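Local coordinates for protein pngf-ii (Elizabethkingia meningoseptica, PDB 4R4X) that probably removes N-linked glycans from glycoproteins by hydrolysing the amide bond between the innermost sugar and asparagine, as a peptide:N-glycosidase, at residues T7-F12 with E147-K152; N213-L218 with G347-N352. All coordinates share one frame; numbering follows the deposited sequence.

Interaction 1: residues T7-F12 with E147-K152; sequences TYQNSF and EATSVK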
loop_
_atom_site.group_PDB
_atom_site.type_symbol
_atom_site.label_atom_id
_atom_site.label_comp_id
_atom_site.label_asym_id
_atom_site.label_seq_id
_atom_site.Cartn_x
_atom_site.Cartn_y
_atom_site.Cartn_z
ATOM N N THR A 7 40.621 2.231 5.457
ATOM C CA THR A 7 39.577 3.197 5.605
ATOM C C THR A 7 39.534 4.076 4.387
ATOM O O THR A 7 40.569 4.510 3.910
ATOM C CB THR A 7 39.829 4.082 6.840
ATOM O OG1 THR A 7 39.997 3.227 7.980
ATOM C CG2 THR A 7 38.662 5.055 7.043
ATOM N N TYR A 8 38.333 4.317 3.881
ATOM C CA TYR A 8 38.163 4.986 2.592
ATOM C C TYR A 8 37.423 6.300 2.713
ATOM O O TYR A 8 36.679 6.535 3.674
ATOM C CB TYR A 8 37.379 4.100 1.619
ATOM C CG TYR A 8 38.076 2.814 1.237
ATOM C CD1 TYR A 8 37.887 1.663 1.975
ATOM C CD2 TYR A 8 38.909 2.749 0.127
ATOM C CE1 TYR A 8 38.513 0.471 1.632
ATOM C CE2 TYR A 8 39.552 1.566 -0.223
ATOM C CZ TYR A 8 39.348 0.428 0.520
ATOM O OH TYR A 8 39.972 -0.760 0.187
ATOM N N GLN A 9 37.598 7.122 1.691
ATOM C CA GLN A 9 36.989 8.450 1.615
ATOM C C GLN A 9 36.354 8.685 0.246
ATOM O O GLN A 9 37.018 8.506 -0.784
ATOM C CB GLN A 9 38.060 9.509 1.878
ATOM C CG GLN A 9 37.547 10.935 1.876
ATOM C CD GLN A 9 38.654 11.937 2.155
ATOM O OE1 GLN A 9 38.721 12.505 3.245
ATOM N NE2 GLN A 9 39.532 12.136 1.192
ATOM N N ASN A 10 35.088 9.105 0.246
ATOM C CA ASN A 10 34.318 9.418 -0.964
ATOM C C ASN A 10 34.426 10.881 -1.376
ATOM O O ASN A 10 34.388 11.766 -0.528
ATOM C CB ASN A 10 32.837 9.089 -0.763
ATOM C CG ASN A 10 32.584 7.593 -0.704
ATOM O OD1 ASN A 10 31.779 7.051 -1.458
ATOM N ND2 ASN A 10 33.314 6.918 0.147
ATOM N N SER A 11 34.543 11.098 -2.687
ATOM C CA SER A 11 34.665 12.418 -3.300
ATOM C C SER A 11 33.770 12.462 -4.513
ATOM O O SER A 11 33.543 11.444 -5.156
ATOM C CB SER A 11 36.100 12.646 -3.778
ATOM O OG SER A 11 36.922 13.092 -2.721
ATOM N N PHE A 12 33.261 13.646 -4.828
ATOM C CA PHE A 12 32.621 13.890 -6.115
ATOM C C PHE A 12 33.331 15.078 -6.764
ATOM O O PHE A 12 33.373 16.162 -6.190
ATOM C CB PHE A 12 31.122 14.162 -5.951
ATOM C CG PHE A 12 30.385 14.253 -7.258
ATOM C CD1 PHE A 12 30.142 13.112 -8.015
ATOM C CD2 PHE A 12 29.940 15.481 -7.743
ATOM C CE1 PHE A 12 29.470 13.191 -9.227
ATOM C CE2 PHE A 12 29.269 15.567 -8.954
ATOM C CZ PHE A 12 29.036 14.421 -9.698
ATOM N N GLU A 147 38.586 6.536 -2.298
ATOM C CA GLU A 147 40.025 6.320 -2.160
ATOM C C GLU A 147 40.431 6.035 -0.707
ATOM O O GLU A 147 39.920 6.644 0.220
ATOM C CB GLU A 147 40.794 7.525 -2.737
ATOM C CG GLU A 147 42.305 7.477 -2.545
ATOM C CD GLU A 147 43.067 8.449 -3.461
ATOM O OE1 GLU A 147 42.428 9.324 -4.093
ATOM O OE2 GLU A 147 44.302 8.328 -3.553
ATOM N N ALA A 148 41.355 5.103 -0.518
ATOM C CA ALA A 148 41.882 4.795 0.818
ATOM C C ALA A 148 42.628 6.006 1.404
ATOM O O ALA A 148 43.339 6.700 0.676
ATOM C CB ALA A 148 42.805 3.592 0.741
ATOM N N THR A 149 42.416 6.271 2.695
ATOM C CA THR A 149 43.128 7.314 3.441
ATOM C C THR A 149 44.086 6.710 4.477
ATOM O O THR A 149 45.010 7.374 4.915
ATOM C CB THR A 149 42.137 8.237 4.173
ATOM O OG1 THR A 149 41.154 7.440 4.814
ATOM C CG2 THR A 149 41.444 9.148 3.199
ATOM N N SER A 150 43.873 5.456 4.871
ATOM C CA SER A 150 44.822 4.772 5.740
ATOM C C SER A 150 44.731 3.275 5.563
ATOM O O SER A 150 43.659 2.753 5.266
ATOM C CB SER A 150 44.600 5.138 7.216
ATOM O OG SER A 150 43.281 4.847 7.605
ATOM N N VAL A 151 45.870 2.617 5.732
ATOM C CA VAL A 151 45.991 1.177 5.765
ATOM C C VAL A 151 46.784 0.863 7.038
ATOM O O VAL A 151 47.946 1.254 7.138
ATOM C CB VAL A 151 46.741 0.635 4.523
ATOM C CG1 VAL A 151 46.922 -0.873 4.619
ATOM C CG2 VAL A 151 45.993 1.017 3.251
ATOM N N LYS A 152 46.160 0.182 8.002
ATOM C CA LYS A 152 46.808 -0.124 9.288
ATOM C C LYS A 152 46.743 -1.603 9.613
ATOM O O LYS A 152 45.736 -2.251 9.331
ATOM C CB LYS A 152 46.129 0.596 10.450
ATOM C CG LYS A 152 45.608 1.992 10.206
ATOM C CD LYS A 152 44.858 2.427 11.466
ATOM C CE LYS A 152 44.063 3.718 11.278
ATOM N NZ LYS A 152 44.937 4.915 11.424
HETATM O O HOH W 1 42.505 2.118 8.330
#

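Interaction 2: residues N213-L218 with G347-N352; sequences NGTIIL and GAFIGN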
loop_
_atom_site.group_PDB
_atom_site.type_symbol
_atom_site.label_atom_id
_atom_site.label_comp_id
_atom_site.label_asym_id
_atom_site.label_seq_id
_atom_site.Cartn_x
_atom_site.Cartn_y
_atom_site.Cartn_z
ATOM N N ASN A 213 -24.516 -14.236 4.465
ATOM C CA ASN A 213 -24.474 -15.545 3.836
ATOM C C ASN A 213 -23.147 -15.792 3.108
ATOM O O ASN A 213 -23.112 -16.529 2.134
ATOM C CB ASN A 213 -25.662 -15.681 2.873
ATOM C CG ASN A 213 -26.366 -17.020 2.985
ATOM O OD1 ASN A 213 -26.637 -17.487 4.076
ATOM N ND2 ASN A 213 -26.679 -17.636 1.849
ATOM N N GLY A 214 -22.071 -15.175 3.605
ATOM C CA GLY A 214 -20.716 -15.331 3.076
ATOM C C GLY A 214 -20.171 -14.115 2.306
ATOM O O GLY A 214 -18.998 -14.094 1.934
ATOM N N THR A 215 -21.014 -13.125 2.048
ATOM C CA THR A 215 -20.611 -11.972 1.236
ATOM C C THR A 215 -19.809 -10.921 2.009
ATOM O O THR A 215 -19.225 -10.017 1.409
ATOM C CB THR A 215 -21.830 -11.309 0.590
ATOM O OG1 THR A 215 -22.747 -10.880 1.599
ATOM C CG2 THR A 215 -22.516 -12.261 -0.360
ATOM N N ILE A 216 -19.771 -11.055 3.330
ATOM C CA ILE A 216 -19.029 -10.137 4.208
ATOM C C ILE A 216 -18.125 -10.951 5.125
ATOM O O ILE A 216 -18.601 -11.875 5.797
ATOM C CB ILE A 216 -19.981 -9.324 5.091
ATOM C CG1 ILE A 216 -21.049 -8.608 4.250
ATOM C CG2 ILE A 216 -19.212 -8.322 5.933
ATOM C CD1 ILE A 216 -22.286 -8.217 5.050
ATOM N N ILE A 217 -16.832 -10.646 5.108
ATOM C CA ILE A 217 -15.884 -11.217 6.055
ATOM C C ILE A 217 -15.276 -10.102 6.921
ATOM O O ILE A 217 -14.923 -9.019 6.415
ATOM C CB ILE A 217 -14.778 -12.057 5.366
ATOM C CG1 ILE A 217 -13.979 -11.231 4.356
ATOM C CG2 ILE A 217 -15.398 -13.264 4.660
ATOM C CD1 ILE A 217 -12.925 -12.026 3.612
ATOM N N LEU A 218 -15.102 -10.382 8.210
ATOM C CA LEU A 218 -14.739 -9.342 9.182
ATOM C C LEU A 218 -13.784 -9.893 10.235
ATOM O O LEU A 218 -13.941 -11.023 10.661
ATOM C CB LEU A 218 -16.010 -8.866 9.885
ATOM C CG LEU A 218 -15.879 -7.584 10.704
ATOM C CD1 LEU A 218 -15.843 -6.403 9.767
ATOM C CD2 LEU A 218 -17.039 -7.381 11.673
ATOM N N GLY A 347 -13.271 -5.179 7.458
ATOM C CA GLY A 347 -13.954 -6.183 6.655
ATOM C C GLY A 347 -13.856 -5.980 5.170
ATOM O O GLY A 347 -13.392 -4.953 4.679
ATOM N N ALA A 348 -14.281 -7.007 4.451
ATOM C CA ALA A 348 -14.366 -6.924 3.013
ATOM C C ALA A 348 -15.726 -7.465 2.613
ATOM O O ALA A 348 -16.231 -8.396 3.237
ATOM C CB ALA A 348 -13.250 -7.724 2.383
ATOM N N PHE A 349 -16.327 -6.831 1.611
ATOM C CA PHE A 349 -17.632 -7.197 1.074
ATOM C C PHE A 349 -17.499 -7.340 -0.426
ATOM O O PHE A 349 -16.894 -6.489 -1.074
ATOM C CB PHE A 349 -18.662 -6.102 1.397
ATOM C CG PHE A 349 -19.911 -6.121 0.551
ATOM C CD1 PHE A 349 -20.892 -7.089 0.726
ATOM C CD2 PHE A 349 -20.142 -5.121 -0.388
ATOM C CE1 PHE A 349 -22.047 -7.078 -0.045
ATOM C CE2 PHE A 349 -21.305 -5.088 -1.146
ATOM C CZ PHE A 349 -22.263 -6.063 -0.977
ATOM N N ILE A 350 -18.036 -8.428 -0.969
ATOM C CA ILE A 350 -18.320 -8.515 -2.406
ATOM C C ILE A 350 -19.740 -9.077 -2.554
ATOM O O ILE A 350 -19.998 -10.244 -2.243
ATOM C CB ILE A 350 -17.304 -9.393 -3.168
ATOM C CG1 ILE A 350 -15.880 -8.844 -3.004
ATOM C CG2 ILE A 350 -17.692 -9.433 -4.649
ATOM C CD1 ILE A 350 -14.786 -9.746 -3.539
ATOM N N GLY A 351 -20.664 -8.235 -3.005
ATOM C CA GLY A 351 -22.037 -8.640 -3.172
ATOM C C GLY A 351 -22.140 -9.610 -4.331
ATOM O O GLY A 351 -21.922 -9.220 -5.469
ATOM N N ASN A 352 -22.490 -10.860 -4.047
ATOM C CA ASN A 352 -22.654 -11.864 -5.065
ATOM C C ASN A 352 -23.643 -12.937 -4.610
ATOM O O ASN A 352 -23.988 -13.020 -3.430
ATOM C CB ASN A 352 -21.302 -12.514 -5.401
ATOM C CG ASN A 352 -20.808 -13.456 -4.306
ATOM O OD1 ASN A 352 -21.024 -14.684 -4.369
ATOM N ND2 ASN A 352 -20.158 -12.901 -3.299
#

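Interaction 1: residues T7-F12 with E147-K152
Thr7, Tyr8 and Gln9 pair antiparallel with Ser150, Ala148 and Glu147, and the one-residue shift of register between the first two pairs defines a classic beta bulge with Thr149 and Ser150 both opposite Thr7. The evidence lies in the two bonds made by Thr7: its N donates to Ser150 O at 3.1 Å, while its O receives Thr149 N at 2.8 Å, almost straight at 171°. Beyond the bulge, Gln9 and Glu147 restore a regular hydrogen-bonded pair, with Glu147 N to Gln9 O at 2.9 Å.

With Thr149 chi1 at 45°, OG1 sits between its own backbone N and carbonyl carbon and faces the Thr7 carbonyl, whereas the methyl CG2 reaches Gln9 CB at 3.7 Å. These two side chains cross at about a right angle, the methyl lying against the extended Gln9 chain, nearest its CB. On the face carrying Thr7 and Ser150, a water links the two hydroxyls, 2.8 Å from Thr7 OG1 and 2.9 Å from Ser150 OG, bridging a gap too wide for direct bonding.

On the opposite face Tyr8 and Ala148 are buried. Tyr8 leans across the neighbouring strand, CD2 lying 3.5 Å from Ala148 N and CE2 touching Ala148 CB at 4.0 Å. Its hydroxyl is hydrogen-bonded to Val135 O, which ties the far end of the ring to strand 134-140.

The pair joins two strands of the N-glycanase peptide N-terminal domain. Strand 3-12 runs between 144-154 and 23-27, where Tyr8 makes backbone bonds with Ile23. Strand 144-154 is joined in turn to 134-140 through Ala148 and Leu136, and the Tyr8 ring packs against Leu134 and Pro125.

Interaction 2: residues N213-L218 with G347-N352
Ile217 and Ala348 exchange both backbone hydrogen bonds, Ile217 N to Ala348 O at 3.0 Å and Ala348 N to Ile217 O at 2.9 Å, which sets strands 216-218 and 347-350 antiparallel at an axis angle of 173°. Packing here is close. Leu218 sends CD1 over Gly347, 3.6 Å from its CA, and no side chain of the glycine stands in the way; chi1 of -167°, with CG opposite the backbone N, carries the leucine's branch there. On the same face, Ile216 CG1 meets Phe349 CD1 at 3.8 Å, the two side chains passing at a slant, and Phe252 of strand 248-253 adjoins both Ile216 and Leu218. Ile217 and Ala348 point the other way, toward strands 186-196 and 358-367 of the facing sheet. The layering is consistent with the beta-sandwich known from PNGase F.

Toward Thr215 the pairing runs out into loop, though burial continues. Thr215 O still accepts Ile350 N at 3.1 Å, in the carbonyl plane, and Phe349 CA approaches it in a C-H...O contact. Past this point the Thr215 methyl CG2 meets the backbone carbonyl of Asn352, 3.5 Å from its O, while the threonine hydroxyl bonds back to Gly212 O. The loose side begins at Asn213, which is partly exposed, does not touch 347-352 and is tied to Asp200.

Asn352 is held within its own segment: ND2 donates to Ile350 O at 2.9 Å from above the carbonyl plane, and OD1 takes Asp354 N, so both ends of the amide are engaged. Asn352 O is buried with no polar partner in the model. Across the contact, three backbone bonds and the apolar Ile216-Phe349 and Ile217-Ala348 contacts imply cohesion through main-chain pairing and hydrophobic packing.

How the interactions relate
Interaction 1 closes before interaction 2 opens along the chain, and the two lie on opposite sides of its centre. Their centres are 61 Å apart and their nearest atoms about 47 Å, so the two do not touch. They share no sheet: interaction 1 joins strands 3-12 and 144-154 of the N-glycanase peptide N-terminal domain, whereas interaction 2 joins 216-222 and 343-350 in the N-terminal portion of the PNGase F-like part. Each brings together strands far apart in sequence, with 134 and 128 residues between their segments. The separation is consistent with an N-terminal domain distinct from the PNGase F-like part.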